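Local structure of bradyzoite pseudokinase 1 (Toxoplasma gondii, 6M7Z) at residues Y96-E100 against L110-E115; R105-L109 against I304-K308; L165-S169 against V184-L188. The protein is a divergent kinase-fold protein lacking the glycine-rich loop, a probable pseudokinase, that probably takes part in shaping membranes of the parasitophorous vacuole. All blocks are in the same frame, centred on the assembly; numbering follows the deposited sequence.

In the fold
All three contacts lie at the junction of the two kinase lobes. The loop after helix 88-101, corresponding to the αC-β4 loop of kinases, runs through contacts 1 and 2: residues 110-115 pack on helix 88-101 in the N-lobe, while residues 105-109 meet helix 301-306 of the C-lobe, so these two contacts cross along the chain. Contact 3, between the HRD and DFG equivalents, falls in sequence between the two segments of contact 2. The centres are about 13 to 16 Å apart. Leu185 of contact 3 joins them through backbone hydrogen bonds to Leu108 and Leu110, tying the loop to strand 183-185 and hence one lobe to the other.

Contact 1. Residues Y96-E100 against L110-E115; sequences YLYRE and LPSLGE
Tyr98 and Arg99, adjacent on helix 88-101, hold residues 110-115 in two different ways. The aromatic contact belongs to Tyr98. Ser112 CB sits over one face of the Tyr98 ring, 3.9 Å from the centroid in a CH-pi contact and displaced toward the CD1 side of the rim. At the far edge of the same ring Tyr98 OH donates to Leu110 O at 2.6 Å, approaching from a position tilted 34° from the carbonyl plane; the hydroxyl is thus hydrogen-bonded while Ser112 CB covers one face.

The charged contact is a salt bridge, with Arg99 NH1 2.9 Å from Glu115 OE1. OE1 lies near the guanidinium plane, whereas the carboxylate itself is turned 72° against that plane. A bend at chi2 (76°) folds the Glu115 chain back alongside Arg99, and the aliphatic CG of Arg99 comes within 3.1 Å of Glu115 OE1. Ser112 OG donates to the other carboxylate oxygen, Glu115 OE2, and accepts from Gly114 N at 3.1 Å, an ST turn. Water 1 accepts a weak bond from Arg99 NH1 and donates to Glu115 O at 2.8 Å.

The arrangement joins the αC equivalent, helix 88-101, to the loop 110-113 and edge strand 114-117, while strand 121-127 backs Ser112 through Ile124 and Leu110 through His126.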
# COMPACT_ATOMS: atom_id res chain seq x y z
N TYR A 96 4.83 -12.18 6.91
CA TYR A 96 4.17 -12.54 8.16
C TYR A 96 2.87 -11.72 8.32
O TYR A 96 1.83 -12.30 8.61
CB TYR A 96 5.12 -12.32 9.33
CG TYR A 96 4.54 -12.69 10.67
CD1 TYR A 96 3.79 -11.79 11.40
CD2 TYR A 96 4.73 -13.94 11.22
CE1 TYR A 96 3.28 -12.12 12.65
CE2 TYR A 96 4.20 -14.30 12.44
CZ TYR A 96 3.47 -13.38 13.16
OH TYR A 96 2.94 -13.72 14.38
N LEU A 97 2.94 -10.39 8.15
CA LEU A 97 1.74 -9.56 8.26
C LEU A 97 0.65 -10.08 7.32
O LEU A 97 -0.49 -10.22 7.74
CB LEU A 97 2.04 -8.10 7.90
CG LEU A 97 2.88 -7.30 8.89
CD1 LEU A 97 2.89 -5.83 8.48
CD2 LEU A 97 2.35 -7.42 10.32
N TYR A 98 1.00 -10.36 6.07
CA TYR A 98 0.00 -10.76 5.07
C TYR A 98 -0.62 -12.11 5.44
O TYR A 98 -1.82 -12.27 5.24
CB TYR A 98 0.58 -10.76 3.65
CG TYR A 98 0.48 -9.41 2.98
CD1 TYR A 98 -0.74 -8.94 2.53
CD2 TYR A 98 1.58 -8.59 2.82
CE1 TYR A 98 -0.86 -7.70 1.90
CE2 TYR A 98 1.48 -7.36 2.20
CZ TYR A 98 0.26 -6.91 1.73
OH TYR A 98 0.14 -5.69 1.12
N ARG A 99 0.18 -13.04 5.98
CA ARG A 99 -0.27 -14.42 6.22
C ARG A 99 -0.99 -14.57 7.58
O ARG A 99 -1.88 -15.40 7.69
CB ARG A 99 0.91 -15.38 6.16
CG ARG A 99 1.49 -15.54 4.76
CD ARG A 99 2.88 -16.17 4.78
NE ARG A 99 2.82 -17.61 4.99
CZ ARG A 99 2.59 -18.51 4.04
NH1 ARG A 99 2.30 -18.13 2.80
NH2 ARG A 99 2.63 -19.79 4.34
N GLU A 100 -0.58 -13.80 8.60
CA GLU A 100 -1.00 -14.05 9.97
C GLU A 100 -1.85 -12.91 10.55
O GLU A 100 -2.50 -13.13 11.55
CB GLU A 100 0.20 -14.25 10.89
CG GLU A 100 1.20 -15.27 10.39
CD GLU A 100 0.68 -16.68 10.15
OE1 GLU A 100 -0.28 -17.09 10.84
OE2 GLU A 100 1.23 -17.38 9.28
N LEU A 110 -3.44 -3.00 -0.07
CA LEU A 110 -2.81 -3.68 -1.19
C LEU A 110 -2.84 -5.19 -0.93
O LEU A 110 -2.28 -5.66 0.05
CB LEU A 110 -1.38 -3.17 -1.34
CG LEU A 110 -0.53 -3.77 -2.47
CD1 LEU A 110 -1.11 -3.37 -3.83
CD2 LEU A 110 0.93 -3.31 -2.37
N PRO A 111 -3.52 -5.99 -1.76
CA PRO A 111 -3.57 -7.44 -1.56
C PRO A 111 -2.29 -8.17 -1.99
O PRO A 111 -1.61 -7.74 -2.92
CB PRO A 111 -4.75 -7.90 -2.44
CG PRO A 111 -4.92 -6.81 -3.50
CD PRO A 111 -4.31 -5.55 -2.92
N SER A 112 -1.99 -9.26 -1.28
CA SER A 112 -0.94 -10.22 -1.64
C SER A 112 -1.55 -11.36 -2.47
O SER A 112 -2.62 -11.83 -2.13
CB SER A 112 -0.28 -10.77 -0.40
OG SER A 112 0.58 -11.85 -0.75
N LEU A 113 -0.86 -11.79 -3.52
CA LEU A 113 -1.25 -12.96 -4.33
C LEU A 113 -0.46 -14.21 -3.91
O LEU A 113 -0.64 -15.27 -4.49
CB LEU A 113 -0.98 -12.67 -5.80
CG LEU A 113 -1.72 -11.47 -6.38
CD1 LEU A 113 -1.36 -11.29 -7.86
CD2 LEU A 113 -3.24 -11.61 -6.20
N GLY A 114 0.43 -14.08 -2.92
CA GLY A 114 1.26 -15.19 -2.46
C GLY A 114 2.62 -14.73 -1.97
O GLY A 114 3.19 -13.78 -2.51
N GLU A 115 3.14 -15.44 -0.96
CA GLU A 115 4.46 -15.19 -0.38
C GLU A 115 5.30 -16.46 -0.51
O GLU A 115 4.83 -17.53 -0.21
CB GLU A 115 4.34 -14.77 1.09
CG GLU A 115 3.22 -13.77 1.36
CD GLU A 115 1.79 -14.34 1.37
OE1 GLU A 115 1.62 -15.55 1.66
OE2 GLU A 115 0.85 -13.57 1.11
O HOH W 1 2.23 -18.44 -0.32

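Contact 2. Residues R105-L109 against I304-K308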
# COMPACT_ATOMS: atom_id res chain seq x y z
N ARG A 105 -8.69 -10.35 2.35
CA ARG A 105 -8.90 -9.15 1.54
C ARG A 105 -9.64 -8.09 2.37
O ARG A 105 -10.85 -8.14 2.55
CB ARG A 105 -9.64 -9.48 0.23
CG ARG A 105 -9.02 -10.52 -0.70
CD ARG A 105 -7.90 -10.00 -1.60
NE ARG A 105 -7.50 -10.97 -2.62
CZ ARG A 105 -6.31 -11.58 -2.70
NH1 ARG A 105 -5.37 -11.38 -1.79
NH2 ARG A 105 -6.05 -12.37 -3.72
N SER A 106 -8.85 -7.17 2.94
CA SER A 106 -9.32 -5.85 3.34
C SER A 106 -9.43 -5.04 2.06
O SER A 106 -8.45 -4.93 1.33
CB SER A 106 -8.39 -5.19 4.32
OG SER A 106 -8.17 -6.00 5.46
N PRO A 107 -10.60 -4.44 1.74
CA PRO A 107 -10.81 -3.84 0.42
C PRO A 107 -9.87 -2.67 0.05
O PRO A 107 -9.62 -2.45 -1.12
CB PRO A 107 -12.25 -3.32 0.48
CG PRO A 107 -12.90 -4.10 1.62
CD PRO A 107 -11.78 -4.33 2.61
N LEU A 108 -9.38 -1.93 1.05
CA LEU A 108 -8.59 -0.72 0.81
C LEU A 108 -7.10 -0.93 1.14
O LEU A 108 -6.37 0.06 1.24
CB LEU A 108 -9.18 0.42 1.65
CG LEU A 108 -10.58 0.89 1.22
CD1 LEU A 108 -10.97 2.15 1.99
CD2 LEU A 108 -10.65 1.16 -0.28
N LEU A 109 -6.64 -2.18 1.32
CA LEU A 109 -5.23 -2.48 1.53
C LEU A 109 -4.70 -3.28 0.33
O LEU A 109 -5.42 -4.12 -0.21
CB LEU A 109 -5.06 -3.27 2.84
CG LEU A 109 -5.59 -2.59 4.11
CD1 LEU A 109 -5.25 -3.39 5.36
CD2 LEU A 109 -5.08 -1.17 4.27
N ILE A 304 -17.11 3.65 0.49
CA ILE A 304 -15.67 3.87 0.34
C ILE A 304 -14.94 2.67 0.96
O ILE A 304 -14.07 2.08 0.31
CB ILE A 304 -15.23 5.20 0.99
CG1 ILE A 304 -16.07 6.40 0.54
CG2 ILE A 304 -13.74 5.42 0.74
CD1 ILE A 304 -15.83 7.71 1.27
N GLU A 305 -15.34 2.31 2.19
CA GLU A 305 -14.71 1.27 2.99
C GLU A 305 -14.91 -0.12 2.36
O GLU A 305 -14.09 -1.00 2.58
CB GLU A 305 -15.24 1.29 4.42
CG GLU A 305 -14.75 2.48 5.23
CD GLU A 305 -15.36 2.66 6.61
OE1 GLU A 305 -14.81 3.45 7.39
OE2 GLU A 305 -16.39 2.01 6.89
N GLU A 306 -15.97 -0.29 1.57
CA GLU A 306 -16.24 -1.56 0.89
C GLU A 306 -15.46 -1.63 -0.42
O GLU A 306 -15.39 -2.69 -1.05
CB GLU A 306 -17.73 -1.75 0.59
CG GLU A 306 -18.59 -2.10 1.81
CD GLU A 306 -17.97 -3.01 2.87
OE1 GLU A 306 -17.99 -2.63 4.06
OE2 GLU A 306 -17.48 -4.11 2.50
N GLY A 307 -14.88 -0.50 -0.85
CA GLY A 307 -13.92 -0.48 -1.95
C GLY A 307 -14.57 -0.18 -3.29
O GLY A 307 -14.06 -0.60 -4.33
N LYS A 308 -15.67 0.59 -3.25
CA LYS A 308 -16.49 0.87 -4.42
C LYS A 308 -16.16 2.24 -5.01
O LYS A 308 -16.60 2.53 -6.12
CB LYS A 308 -17.97 0.72 -4.05
CG LYS A 308 -18.47 -0.72 -4.16
CD LYS A 308 -19.66 -1.07 -3.28
CE LYS A 308 -19.82 -2.57 -3.16
NZ LYS A 308 -20.70 -2.94 -2.03
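Pro107 and Gly307 bring their CA atoms to 5.2 Å where the type I turn Ser106-Leu109 abuts the C-terminal end of helix 301-306, which closes in a Schellman motif with Gly307 at positive phi (94°). In kinase terms, the αC-β4 loop here reaches across to a late helix of the C-lobe. The turn is closed by Leu109 N bonding Ser106 O, and the helix end by Gly307 N bonding Ile304 O at 2.9 Å.

Across the interface the contact is van der Waals packing of side chains on backbone. The Pro107 ring lies against the last carbonyls of the helix, with CG 3.5 Å from Glu305 O and CB 3.5 Å from Glu306 O. Pro107 CB also lies 4.1 Å from Gly307 N, where the positive-phi glycine presents bare backbone to the ring. Leu108, with CG anti to its own carbonyl carbon (chi1 -68°), extends its isobutyl group against the helix end, where Asn152 and Ala155 of helix 146-161 also touch it. The two methyls of Leu108 straddle Ile304 O, CD1 at 3.5 Å and CD2 at 3.6 Å, and CD2 continues to Gly307 CA at 4.0 Å.

Contact 3. Residues L165-S169 against V184-L188; sequences LLHRS and VLGGL
His167 reaches across to the 184-188 segment with its imidazole, and the ring is fixed from both nitrogens. A chi1 of -173° places CG opposite the backbone N and swings the ring out toward Gly186. There His167 NE2 donates to Gly186 O at 2.7 Å along a nearly straight line (161°), with the acceptor in the ring plane and the donor in the carbonyl plane. At the other nitrogen, His167 ND1 accepts from Ser169 N at 3.1 Å, also in the ring plane. Two in-plane bonds on separate ring atoms set the ring's rotation about chi2.

Leu185 crosses the imidazole obliquely, and Leu188 also meets its CD2 corner. Leu185, extended at chi1 (179°), brings CD1 to 3.8 Å from His167 CD2. Leu188 starts out pointing from its CA away from the histidine, yet its chain turns back to place CD2 3.9 Å from His167 CD2.

By sequence, His167-Ser169 occupies the HRD position of the catalytic loop, and Gly187 and Leu188 the first two positions of DFG. Ser169 and Gly187 thus stand where active kinases carry their two aspartates, consistent with a pseudokinase. His167 and Leu188 correspond to regulatory-spine residues. As in kinases, an aspartate of the long helix 230-248, Asp233, accepts from the backbone N atoms of His167 and Arg168.

Water 2 bridges the two segments, donating to Gly187 O at 2.7 Å and hydrogen-bonded at 2.6 Å to Ser169 OG, which is also hydrogen-bonded to Thr190 OG1.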
# COMPACT_ATOMS: atom_id res chain seq x y z
N LEU A 165 -2.91 -1.66 13.94
CA LEU A 165 -1.62 -1.38 13.30
C LEU A 165 -1.52 0.10 12.93
O LEU A 165 -2.45 0.67 12.34
CB LEU A 165 -1.47 -2.25 12.04
CG LEU A 165 -1.32 -3.76 12.28
CD1 LEU A 165 -1.41 -4.53 10.98
CD2 LEU A 165 -0.00 -4.07 12.98
N LEU A 166 -0.37 0.71 13.24
CA LEU A 166 0.07 1.96 12.64
C LEU A 166 0.79 1.65 11.33
O LEU A 166 1.43 0.57 11.21
CB LEU A 166 1.04 2.67 13.57
CG LEU A 166 0.43 3.18 14.87
CD1 LEU A 166 1.46 3.81 15.77
CD2 LEU A 166 -0.70 4.15 14.61
N HIS A 167 0.73 2.60 10.38
CA HIS A 167 1.46 2.48 9.12
C HIS A 167 2.92 2.89 9.31
O HIS A 167 3.84 2.13 8.96
CB HIS A 167 0.78 3.29 8.01
CG HIS A 167 1.39 3.05 6.67
ND1 HIS A 167 2.60 3.59 6.31
CD2 HIS A 167 0.98 2.32 5.60
CE1 HIS A 167 2.89 3.23 5.07
NE2 HIS A 167 1.93 2.43 4.63
N ARG A 168 3.10 4.12 9.79
CA ARG A 168 4.39 4.72 10.22
C ARG A 168 5.19 5.34 9.07
O ARG A 168 6.14 6.00 9.37
CB ARG A 168 5.26 3.73 11.01
CG ARG A 168 4.59 3.18 12.27
CD ARG A 168 5.58 2.58 13.26
NE ARG A 168 6.28 1.44 12.68
CZ ARG A 168 7.57 1.13 12.89
NH1 ARG A 168 8.23 1.70 13.89
NH2 ARG A 168 8.17 0.31 12.05
N SER A 169 4.80 5.19 7.79
CA SER A 169 5.57 5.82 6.69
C SER A 169 4.65 6.31 5.55
O SER A 169 4.98 6.19 4.38
CB SER A 169 6.63 4.86 6.19
OG SER A 169 6.07 3.68 5.61
N VAL A 184 -5.74 1.74 -3.05
CA VAL A 184 -5.40 0.92 -1.88
C VAL A 184 -4.13 1.46 -1.21
O VAL A 184 -3.29 2.08 -1.86
CB VAL A 184 -5.23 -0.57 -2.24
CG1 VAL A 184 -6.53 -1.12 -2.85
CG2 VAL A 184 -4.04 -0.80 -3.17
N LEU A 185 -4.02 1.19 0.10
CA LEU A 185 -2.88 1.55 0.90
C LEU A 185 -1.92 0.36 0.95
O LEU A 185 -2.29 -0.73 1.37
CB LEU A 185 -3.34 1.91 2.30
CG LEU A 185 -2.24 2.28 3.30
CD1 LEU A 185 -1.36 3.41 2.75
CD2 LEU A 185 -2.87 2.68 4.63
N GLY A 186 -0.67 0.62 0.54
CA GLY A 186 0.43 -0.35 0.56
C GLY A 186 1.58 0.15 1.42
O GLY A 186 1.38 0.95 2.38
N GLY A 187 2.79 -0.33 1.10
CA GLY A 187 3.97 -0.04 1.87
C GLY A 187 3.85 -0.53 3.31
O GLY A 187 4.33 0.13 4.23
N LEU A 188 3.25 -1.72 3.49
CA LEU A 188 2.89 -2.20 4.82
C LEU A 188 4.06 -2.86 5.55
O LEU A 188 3.89 -3.27 6.71
CB LEU A 188 1.72 -3.18 4.67
CG LEU A 188 0.43 -2.59 4.11
CD1 LEU A 188 -0.67 -3.66 4.11
CD2 LEU A 188 0.01 -1.36 4.91
O HOH W 2 5.71 2.33 3.37